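Local coordinates for phosphonomutase (Burkholderia cenocepacia J2315, PDB 4MG4), which belongs to the phosphoenolpyruvate phosphomutase family and folds as a closed barrel of eight parallel strands with helices around it, at residues 181-184 with 185-189. Sequence-based numbering, arbitrary orientation.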
loop_
_atom_site.group_PDB
_atom_site.type_symbol
_atom_site.label_atom_id
_atom_site.label_comp_id
_atom_site.label_asym_id
_atom_site.label_seq_id
_atom_site.Cartn_x
_atom_site.Cartn_y
_atom_site.Cartn_z
ATOM N N LEU A 181 16.044 -17.942 26.890
ATOM C CA LEU A 181 16.394 -19.337 26.617
ATOM C C LEU A 181 15.400 -20.344 27.260
ATOM O O LEU A 181 15.077 -21.341 26.635
ATOM C CB LEU A 181 17.846 -19.638 27.047
ATOM C CG LEU A 181 18.895 -19.050 26.094
ATOM C CD1 LEU A 181 20.223 -19.050 26.819
ATOM C CD2 LEU A 181 18.994 -19.772 24.766
ATOM N N ALA A 182 14.899 -20.068 28.452
ATOM C CA ALA A 182 13.892 -20.948 29.064
ATOM C C ALA A 182 12.616 -20.959 28.210
ATOM O O ALA A 182 12.007 -21.998 28.003
ATOM C CB ALA A 182 13.577 -20.532 30.483
ATOM N N ARG A 183 12.222 -19.773 27.717
ATOM C CA ARG A 183 11.082 -19.717 26.786
ATOM C C ARG A 183 11.377 -20.468 25.504
ATOM O O ARG A 183 10.529 -21.245 25.029
ATOM C CB ARG A 183 10.650 -18.286 26.532
ATOM C CG ARG A 183 9.874 -17.735 27.681
ATOM C CD ARG A 183 9.490 -16.273 27.481
ATOM N NE ARG A 183 8.813 -15.764 28.686
ATOM C CZ ARG A 183 7.506 -15.832 28.938
ATOM N NH1 ARG A 183 6.650 -16.350 28.097
ATOM N NH2 ARG A 183 7.038 -15.320 30.088
ATOM N N ALA A 184 12.578 -20.278 24.961
ATOM C CA ALA A 184 12.966 -20.951 23.723
ATOM C C ALA A 184 12.897 -22.471 23.850
ATOM O O ALA A 184 12.384 -23.161 22.956
ATOM C CB ALA A 184 14.352 -20.520 23.319
ATOM N N ARG A 185 13.358 -22.995 24.976
ATOM C CA ARG A 185 13.266 -24.443 25.194
ATOM C C ARG A 185 11.818 -24.938 25.269
ATOM O O ARG A 185 11.479 -25.997 24.701
ATOM C CB ARG A 185 14.073 -24.861 26.428
ATOM C CG ARG A 185 15.578 -24.728 26.279
ATOM C CD ARG A 185 16.341 -25.337 27.447
ATOM N NE ARG A 185 16.101 -24.666 28.700
ATOM C CZ ARG A 185 16.747 -23.595 29.155
ATOM N NH1 ARG A 185 17.762 -23.067 28.492
ATOM N NH2 ARG A 185 16.406 -23.084 30.331
ATOM N N ALA A 186 10.974 -24.208 25.959
ATOM C CA ALA A 186 9.561 -24.579 26.056
ATOM C C ALA A 186 8.893 -24.495 24.681
ATOM O O ALA A 186 8.103 -25.352 24.312
ATOM C CB ALA A 186 8.828 -23.685 27.053
ATOM N N TYR A 187 9.194 -23.420 23.957
ATOM C CA TYR A 187 8.594 -23.231 22.643
ATOM C C TYR A 187 9.063 -24.265 21.617
ATOM O O TYR A 187 8.246 -24.775 20.848
ATOM C CB TYR A 187 8.853 -21.796 22.118
ATOM C CG TYR A 187 8.316 -20.703 22.995
ATOM C CD1 TYR A 187 7.498 -20.940 24.077
ATOM C CD2 TYR A 187 8.621 -19.372 22.721
ATOM C CE1 TYR A 187 7.050 -19.894 24.904
ATOM C CE2 TYR A 187 8.184 -18.348 23.513
ATOM C CZ TYR A 187 7.372 -18.588 24.617
ATOM O OH TYR A 187 6.955 -17.536 25.428
ATOM N N ALA A 188 10.342 -24.617 21.634
ATOM C CA ALA A 188 10.835 -25.711 20.821
ATOM C C ALA A 188 10.146 -27.047 21.141
ATOM O O ALA A 188 9.734 -27.753 20.260
ATOM C CB ALA A 188 12.314 -25.855 21.015
ATOM N N ALA A 189 10.000 -27.333 22.418
ATOM C CA ALA A 189 9.365 -28.575 22.811
ATOM C C ALA A 189 7.923 -28.639 22.342
ATOM O O ALA A 189 7.429 -29.701 22.006
ATOM C CB ALA A 189 9.482 -28.799 24.301
#
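Arg-183 reaches out along the flank of Tyr-187, one turn further on in the same helix, both heading off the helix in one direction. The arginine has a straight chain as far as NE, which carries its guanidinium out to the level of the phenol oxygen. There NH1 of Arg-183 donates to OH of Tyr-187 at 2.9 Å; the oxygen lies in the guanidinium plane, at its edge, and the ring itself is turned 65° from that plane. Nearer the backbone, CB of Arg-183 sits over the ring face as a CH-pi contact, 4.1 Å from the Tyr-187 centroid. Arg-183 O stands 3.0 Å off the plane of the same ring, nearer the ring's border than its middle, while that carbonyl accepts a hydrogen bond from Tyr-187 N at 2.8 Å.

Arg-185 folds back instead. Its chain bends at chi3 (-65°), so that Leu-181 O and Ala-182 CA lie against one face of the guanidinium, off its centre, with NH2 of Arg-185 3.5 Å from Ala-182 CA.

Polar partners from outside fix the Arg-183/Tyr-187 pair further: Asp-123 OD2 hydrogen-bonds the tyrosine hydroxyl, and Arg-132 O accepts a hydrogen bond from NH1 of Arg-183. Helix 174-190 links barrel strands 156-160 and 194-196 in a beta-alpha-beta crossover; Tyr-187 packs on Ala-137 and Ile-141 of helix 134-150, and Leu-181 on Leu-209 and Ala-212 of helix 203-212.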